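Local coordinates for protein isoflavone reductase (Medicago sativa, PDB 2GAS) that reduces achiral isoflavones to chiral isoflavanones with NADPH, giving the penultimate intermediate in the synthesis of the alfalfa phytoalexin (-)-medicarpin, at residues A[219-222]-A[223-227]; A[241-244]-A[245-249]; A[265-269]-A[270-274]. All coordinates share one frame; numbering follows the deposited sequence.

Interaction 1. Residues A[219-222]-A[223-227]; sequences NYLT and QNEVI
Thr222 and Glu225 trade hydrogen bonds across the first turn of a helix, a capping box. The backbone N-H of Glu225 donates a hydrogen bond to Thr222 OG1 at 3.0 Å, and in return Thr222 N donates to Glu225 OE2 at 2.8 Å, nearly straight at 167°. That second donor comes in on the anti side of the carboxylate and well out of its plane. Thr222 O then accepts from Val226 N at 2.9 Å, the first regular helical bond. What puts OG1 over the open helix end is a chi1 of 66°, which sets it between the backbone N and the carbonyl carbon; CG2 of Thr222 stands beside the backbone N, 3.6 Å from Glu225 OE2. The glutamate runs extended beyond CG, bringing its carboxylate back beside the strand, where OE2 also lies against Leu221 CA. Just outside the box, Leu221 CB meets Val226 CG2 at 3.9 Å, a hydrophobic staple across the same turn. Lys185 makes a salt bridge to Glu225 OE2, and this second charge would be expected to favour the ionised form. Replacing Glu225 by an alanine removes the carboxylate, which would probably leave Thr222 N without its acceptor and Lys185 without its counter-charge. The strand 220-222 pairs antiparallel with 185-189 and makes an angle of 95° with the first turns, 223-227, of helix 223-234, whose Ile227 packs on strands 175-179 and 239-243.

Interaction 2. Residues A[241-244]-A[245-249]; sequences TYVS and EEQVL
Ser244 and Gln247 meet through their polar ends, with Gln247 OE1 as the shared acceptor. Ser244 OG donates to Gln247 OE1 at 2.6 Å, coming in from the flank of the amide C=O at an angle of 104°, while Ser244 N reaches the same oxygen at 3.2 Å from a more forward direction and with a smaller tilt from the carbonyl plane. Two bonds therefore grip one amide oxygen and limit how far the glutamine end can turn. A weak bond closes the ring the other way, Gln247 N to Ser244 OG at 3.3 Å, and Val248 N donates to Ser244 O at 3.0 Å to begin the helical pattern. Together these make a capping box, with Ser244 as the N-cap of helix 245-254 at the point where strand 239-243 gives way to it; the serine hydroxyl reaches the helix end because a chi1 of 72° folds it in over its own backbone. Apolar contacts lie alongside the polar ones. Val243 CG1 sits 3.6 Å from Gln247 CB, the two side chains crossing at a slant, and the same methyl is 4.0 Å from Val248 CG2. Carboxylate contact is looser: Glu246 bends at chi2, so that OE1 swings back to lie 3.5 Å from Ser244 CB. On the sheet side, Val243 pairs through its backbone with Ile178 and Gly180, and Val248 packs on Leu179.

Interaction 3. Residues A[265-269]-A[270-274]; sequences LYHSQ and QIKGD
The C-terminal end of helix 259-271 unwinds here through a wider, pi-type turn, and Ser268 and Asp274 tie its last turns to the chain that leaves it. Ser268 OG donates to Asp274 OD2 at 2.6 Å, on the anti side of the carboxylate and 22° out of its plane, and Asp274 N returns a bond to Ser268 O at 3.0 Å. The aspartate reaches the serine because a chi1 of 52° folds its carboxylate back over its own backbone. The backbone carries the change of winding. Gln270 N still bonds to Tyr266 O in the ordinary i to i+4 fashion, but His267 O takes two donors, Ile271 N at 2.9 Å and Lys272 N at 3.0 Å; the first is the alpha-helical bond, tilted from the carbonyl plane, and the second, lying in that plane, spans five residues and marks the pi-type widening. Gly273 follows with a positive phi of 66°, a value that favours glycine, and so the chain swings away from the helix. Among the side chains, Gln269 and Gln270 run side by side with their amide planes turned against each other. Gln270 NE2 donates to Gln269 OE1 at 2.9 Å, nearly straight, with the acceptor lying in Gln270's own amide plane. Lys272 folds alongside the His267 ring, its CG 3.5 Å from His267 NE2, while Ile271 CB approaches ND1 of that ring. The model gives this buried ND1 no polar partner. Beyond the pair, His267, Ile271 and Lys272 all pack against Glu245, and Phe159 lies on Gln269.

In the fold
The three contacts follow one another along the chain on the same side of its centre. Interactions 1 and 2 are both helix starts capped by a box, their centres about 18 Å apart, whereas interaction 3 is a helix end. It touches both: Gln223 CG of interaction 1 lies 3.2 Å from Gln270 OE1, and a weak bond joins Gln223 OE1 to Gln270 NE2, while Glu245 OE1 of interaction 2 lies 3.0 Å from His267 CE1. Interactions 1 and 2 lie away from the annotated sites. Interaction 3 comes nearer, the Asp274 side chain being about 11 Å from those of Lys133, the inferred proton acceptor, and Arg137, which probably binds NADP(+).

Interaction 1. Residues A[219-222]-A[223-227]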
loop_
_atom_site.group_PDB
_atom_site.type_symbol
_atom_site.label_atom_id
_atom_site.label_comp_id
_atom_site.label_asym_id
_atom_site.label_seq_id
_atom_site.Cartn_x
_atom_site.Cartn_y
_atom_site.Cartn_z
ATOM N N ASN A 219 7.295 0.217 -14.771
ATOM C CA ASN A 219 7.299 1.108 -13.609
ATOM C C ASN A 219 8.432 0.780 -12.647
ATOM O O ASN A 219 8.477 1.304 -11.535
ATOM C CB ASN A 219 5.963 1.018 -12.864
ATOM C CG ASN A 219 4.803 1.558 -13.676
ATOM O OD1 ASN A 219 4.977 1.996 -14.813
ATOM N ND2 ASN A 219 3.610 1.531 -13.094
ATOM N N TYR A 220 9.337 -0.093 -13.078
ATOM C CA TYR A 220 10.487 -0.491 -12.271
ATOM C C TYR A 220 11.571 0.447 -12.786
ATOM O O TYR A 220 12.209 0.173 -13.804
ATOM C CB TYR A 220 10.829 -1.949 -12.569
ATOM C CG TYR A 220 11.762 -2.592 -11.572
ATOM C CD1 TYR A 220 11.415 -2.683 -10.226
ATOM C CD2 TYR A 220 12.981 -3.135 -11.981
ATOM C CE1 TYR A 220 12.260 -3.301 -9.309
ATOM C CE2 TYR A 220 13.834 -3.756 -11.069
ATOM C CZ TYR A 220 13.465 -3.834 -9.736
ATOM O OH TYR A 220 14.297 -4.451 -8.830
ATOM N N LEU A 221 11.772 1.551 -12.073
ATOM C CA LEU A 221 12.702 2.582 -12.518
ATOM C C LEU A 221 13.597 3.165 -11.440
ATOM O O LEU A 221 13.184 3.324 -10.295
ATOM C CB LEU A 221 11.895 3.733 -13.120
ATOM C CG LEU A 221 10.874 3.398 -14.210
ATOM C CD1 LEU A 221 9.848 4.519 -14.315
ATOM C CD2 LEU A 221 11.591 3.182 -15.530
ATOM N N THR A 222 14.826 3.503 -11.820
ATOM C CA THR A 222 15.755 4.131 -10.887
ATOM C C THR A 222 15.349 5.602 -10.822
ATOM O O THR A 222 14.615 6.080 -11.689
ATOM C CB THR A 222 17.202 4.057 -11.397
ATOM O OG1 THR A 222 17.328 4.862 -12.578
ATOM C CG2 THR A 222 17.575 2.620 -11.727
ATOM N N GLN A 223 15.818 6.330 -9.814
ATOM C CA GLN A 223 15.451 7.739 -9.722
ATOM C C GLN A 223 15.959 8.505 -10.947
ATOM O O GLN A 223 15.308 9.435 -11.428
ATOM C CB GLN A 223 16.002 8.359 -8.435
ATOM C CG GLN A 223 15.562 9.803 -8.222
ATOM C CD GLN A 223 14.076 9.942 -7.923
ATOM O OE1 GLN A 223 13.281 9.030 -8.177
ATOM N NE2 GLN A 223 13.695 11.098 -7.387
ATOM N N ASN A 224 17.120 8.114 -11.462
ATOM C CA ASN A 224 17.671 8.774 -12.646
ATOM C C ASN A 224 16.748 8.532 -13.836
ATOM O O ASN A 224 16.550 9.418 -14.670
ATOM C CB ASN A 224 19.075 8.240 -12.959
ATOM C CG ASN A 224 20.141 8.809 -12.034
ATOM O OD1 ASN A 224 21.245 8.263 -11.924
ATOM N ND2 ASN A 224 19.824 9.913 -11.375
ATOM N N GLU A 225 16.192 7.325 -13.923
ATOM C CA GLU A 225 15.277 6.987 -15.011
ATOM C C GLU A 225 13.963 7.756 -14.869
ATOM O O GLU A 225 13.385 8.194 -15.860
ATOM C CB GLU A 225 15.033 5.476 -15.040
ATOM C CG GLU A 225 16.237 4.696 -15.558
ATOM C CD GLU A 225 16.110 3.194 -15.384
ATOM O OE1 GLU A 225 16.808 2.454 -16.109
ATOM O OE2 GLU A 225 15.328 2.748 -14.521
ATOM N N VAL A 226 13.497 7.924 -13.633
ATOM C CA VAL A 226 12.264 8.668 -13.371
ATOM C C VAL A 226 12.454 10.123 -13.815
ATOM O O VAL A 226 11.620 10.691 -14.527
ATOM C CB VAL A 226 11.907 8.649 -11.856
ATOM C CG1 VAL A 226 10.835 9.687 -11.549
ATOM C CG2 VAL A 226 11.410 7.258 -11.453
ATOM N N ILE A 227 13.565 10.718 -13.394
ATOM C CA ILE A 227 13.874 12.103 -13.735
ATOM C C ILE A 227 14.008 12.295 -15.248
ATOM O O ILE A 227 13.511 13.277 -15.801
ATOM C CB ILE A 227 15.170 12.558 -13.019
ATOM C CG1 ILE A 227 14.919 12.634 -11.510
ATOM C CG2 ILE A 227 15.628 13.911 -13.554
ATOM C CD1 ILE A 227 16.168 12.879 -10.689
#

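Interaction 2. Residues A[241-244]-A[245-249]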
loop_
_atom_site.group_PDB
_atom_site.type_symbol
_atom_site.label_atom_id
_atom_site.label_comp_id
_atom_site.label_asym_id
_atom_site.label_seq_id
_atom_site.Cartn_x
_atom_site.Cartn_y
_atom_site.Cartn_z
ATOM N N THR A 241 21.338 17.515 -8.109
ATOM C CA THR A 241 22.273 17.459 -6.996
ATOM C C THR A 241 22.160 16.056 -6.422
ATOM O O THR A 241 21.060 15.616 -6.091
ATOM C CB THR A 241 21.908 18.477 -5.900
ATOM O OG1 THR A 241 22.096 19.804 -6.406
ATOM C CG2 THR A 241 22.790 18.285 -4.672
ATOM N N TYR A 242 23.288 15.347 -6.340
ATOM C CA TYR A 242 23.310 13.992 -5.786
ATOM C C TYR A 242 23.951 14.071 -4.406
ATOM O O TYR A 242 25.019 14.661 -4.239
ATOM C CB TYR A 242 24.106 13.034 -6.684
ATOM C CG TYR A 242 23.533 12.864 -8.074
ATOM C CD1 TYR A 242 23.780 13.811 -9.068
ATOM C CD2 TYR A 242 22.732 11.766 -8.395
ATOM C CE1 TYR A 242 23.247 13.668 -10.345
ATOM C CE2 TYR A 242 22.189 11.618 -9.673
ATOM C CZ TYR A 242 22.453 12.570 -10.643
ATOM O OH TYR A 242 21.924 12.418 -11.910
ATOM N N VAL A 243 23.287 13.480 -3.419
ATOM C CA VAL A 243 23.765 13.512 -2.042
ATOM C C VAL A 243 24.138 12.118 -1.551
ATOM O O VAL A 243 23.380 11.163 -1.721
ATOM C CB VAL A 243 22.687 14.113 -1.116
ATOM C CG1 VAL A 243 23.184 14.143 0.313
ATOM C CG2 VAL A 243 22.335 15.522 -1.583
ATOM N N SER A 244 25.316 12.014 -0.939
ATOM C CA SER A 244 25.832 10.743 -0.432
ATOM C C SER A 244 24.995 10.171 0.705
ATOM O O SER A 244 24.367 10.911 1.463
ATOM C CB SER A 244 27.268 10.923 0.061
ATOM O OG SER A 244 27.279 11.661 1.269
ATOM N N GLU A 245 25.003 8.847 0.826
ATOM C CA GLU A 245 24.248 8.185 1.881
ATOM C C GLU A 245 24.643 8.711 3.254
ATOM O O GLU A 245 23.786 8.948 4.097
ATOM C CB GLU A 245 24.466 6.673 1.851
ATOM C CG GLU A 245 23.659 5.955 2.924
ATOM C CD GLU A 245 23.814 4.450 2.892
ATOM O OE1 GLU A 245 23.048 3.766 3.603
ATOM O OE2 GLU A 245 24.696 3.945 2.167
ATOM N N GLU A 246 25.942 8.888 3.483
ATOM C CA GLU A 246 26.405 9.384 4.774
ATOM C C GLU A 246 25.742 10.708 5.119
ATOM O O GLU A 246 25.352 10.938 6.262
ATOM C CB GLU A 246 27.923 9.581 4.781
ATOM C CG GLU A 246 28.747 8.323 4.585
ATOM C CD GLU A 246 28.641 7.762 3.184
ATOM O OE1 GLU A 246 28.695 8.553 2.216
ATOM O OE2 GLU A 246 28.519 6.525 3.046
ATOM N N GLN A 247 25.625 11.585 4.127
ATOM C CA GLN A 247 25.013 12.888 4.345
ATOM C C GLN A 247 23.508 12.743 4.586
ATOM O O GLN A 247 22.924 13.469 5.390
ATOM C CB GLN A 247 25.315 13.804 3.149
ATOM C CG GLN A 247 26.817 14.154 3.032
ATOM C CD GLN A 247 27.209 14.806 1.709
ATOM O OE1 GLN A 247 27.059 14.212 0.638
ATOM N NE2 GLN A 247 27.733 16.029 1.782
ATOM N N VAL A 248 22.884 11.786 3.908
ATOM C CA VAL A 248 21.456 11.554 4.089
ATOM C C VAL A 248 21.180 11.054 5.506
ATOM O O VAL A 248 20.262 11.527 6.172
ATOM C CB VAL A 248 20.928 10.512 3.080
ATOM C CG1 VAL A 248 19.499 10.111 3.436
ATOM C CG2 VAL A 248 20.984 11.087 1.669
ATOM N N LEU A 249 21.980 10.097 5.965
ATOM C CA LEU A 249 21.813 9.540 7.303
ATOM C C LEU A 249 21.969 10.603 8.387
ATOM O O LEU A 249 21.237 10.604 9.379
ATOM C CB LEU A 249 22.816 8.402 7.529
ATOM C CG LEU A 249 22.643 7.175 6.623
ATOM C CD1 LEU A 249 23.779 6.190 6.863
ATOM C CD2 LEU A 249 21.304 6.512 6.906
#

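Interaction 3. Residues A[265-269]-A[270-274]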
loop_
_atom_site.group_PDB
_atom_site.type_symbol
_atom_site.label_atom_id
_atom_site.label_comp_id
_atom_site.label_asym_id
_atom_site.label_seq_id
_atom_site.Cartn_x
_atom_site.Cartn_y
_atom_site.Cartn_z
ATOM N N LEU A 265 12.246 6.969 4.962
ATOM C CA LEU A 265 11.442 6.204 4.015
ATOM C C LEU A 265 12.105 6.265 2.632
ATOM O O LEU A 265 12.275 5.238 1.976
ATOM C CB LEU A 265 10.020 6.776 3.952
ATOM C CG LEU A 265 9.010 6.049 3.063
ATOM C CD1 LEU A 265 8.877 4.596 3.490
ATOM C CD2 LEU A 265 7.666 6.754 3.166
ATOM N N TYR A 266 12.489 7.468 2.206
ATOM C CA TYR A 266 13.147 7.661 0.912
ATOM C C TYR A 266 14.503 6.957 0.878
ATOM O O TYR A 266 14.893 6.398 -0.139
ATOM C CB TYR A 266 13.361 9.150 0.635
ATOM C CG TYR A 266 12.101 9.962 0.469
ATOM C CD1 TYR A 266 12.105 11.329 0.737
ATOM C CD2 TYR A 266 10.911 9.379 0.032
ATOM C CE1 TYR A 266 10.964 12.100 0.578
ATOM C CE2 TYR A 266 9.752 10.150 -0.132
ATOM C CZ TYR A 266 9.792 11.507 0.147
ATOM O OH TYR A 266 8.664 12.286 0.017
ATOM N N HIS A 267 15.230 7.009 1.991
ATOM C CA HIS A 267 16.534 6.352 2.081
ATOM C C HIS A 267 16.395 4.860 1.761
ATOM O O HIS A 267 17.149 4.301 0.968
ATOM C CB HIS A 267 17.111 6.541 3.492
ATOM C CG HIS A 267 18.244 5.617 3.823
ATOM N ND1 HIS A 267 19.531 5.809 3.366
ATOM C CD2 HIS A 267 18.275 4.485 4.565
ATOM C CE1 HIS A 267 20.305 4.834 3.814
ATOM N NE2 HIS A 267 19.567 4.018 4.544
ATOM N N SER A 268 15.417 4.216 2.381
ATOM C CA SER A 268 15.185 2.800 2.162
ATOM C C SER A 268 14.757 2.507 0.724
ATOM O O SER A 268 15.182 1.522 0.130
ATOM C CB SER A 268 14.108 2.306 3.139
ATOM O OG SER A 268 13.765 0.954 2.883
ATOM N N GLN A 269 13.932 3.382 0.158
ATOM C CA GLN A 269 13.417 3.185 -1.197
ATOM C C GLN A 269 14.383 3.618 -2.302
ATOM O O GLN A 269 14.482 2.963 -3.338
ATOM C CB GLN A 269 12.084 3.946 -1.334
ATOM C CG GLN A 269 11.198 3.574 -2.538
ATOM C CD GLN A 269 11.342 4.539 -3.716
ATOM O OE1 GLN A 269 11.706 5.705 -3.539
ATOM N NE2 GLN A 269 11.028 4.060 -4.920
ATOM N N GLN A 270 15.110 4.702 -2.058
ATOM C CA GLN A 270 16.029 5.266 -3.045
ATOM C C GLN A 270 17.481 4.808 -2.980
ATOM O O GLN A 270 18.148 4.723 -4.013
ATOM C CB GLN A 270 15.993 6.794 -2.945
ATOM C CG GLN A 270 14.629 7.423 -3.238
ATOM C CD GLN A 270 14.444 7.768 -4.704
ATOM O OE1 GLN A 270 15.261 8.484 -5.289
ATOM N NE2 GLN A 270 13.365 7.273 -5.303
ATOM N N ILE A 271 17.973 4.536 -1.775
ATOM C CA ILE A 271 19.362 4.117 -1.593
ATOM C C ILE A 271 19.531 2.633 -1.310
ATOM O O ILE A 271 20.316 1.953 -1.972
ATOM C CB ILE A 271 20.040 4.922 -0.448
ATOM C CG1 ILE A 271 20.148 6.386 -0.857
ATOM C CG2 ILE A 271 21.438 4.375 -0.161
ATOM C CD1 ILE A 271 20.776 6.539 -2.187
ATOM N N LYS A 272 18.798 2.119 -0.331
ATOM C CA LYS A 272 18.929 0.711 0.009
ATOM C C LYS A 272 18.262 -0.194 -1.018
ATOM O O LYS A 272 18.573 -1.382 -1.090
ATOM C CB LYS A 272 18.350 0.435 1.400
ATOM C CG LYS A 272 18.981 1.250 2.529
ATOM C CD LYS A 272 20.490 1.043 2.622
ATOM C CE LYS A 272 20.832 -0.376 3.046
ATOM N NZ LYS A 272 22.292 -0.535 3.337
ATOM N N GLY A 273 17.354 0.371 -1.811
ATOM C CA GLY A 273 16.661 -0.410 -2.823
ATOM C C GLY A 273 15.752 -1.479 -2.245
ATOM O O GLY A 273 15.887 -2.661 -2.575
ATOM N N ASP A 274 14.811 -1.079 -1.395
ATOM C CA ASP A 274 13.915 -2.060 -0.795
ATOM C C ASP A 274 12.988 -2.780 -1.777
ATOM O O ASP A 274 12.353 -3.769 -1.408
ATOM C CB ASP A 274 13.103 -1.444 0.362
ATOM C CG ASP A 274 12.382 -0.165 -0.018
ATOM O OD1 ASP A 274 11.965 -0.018 -1.184
ATOM O OD2 ASP A 274 12.212 0.695 0.874
#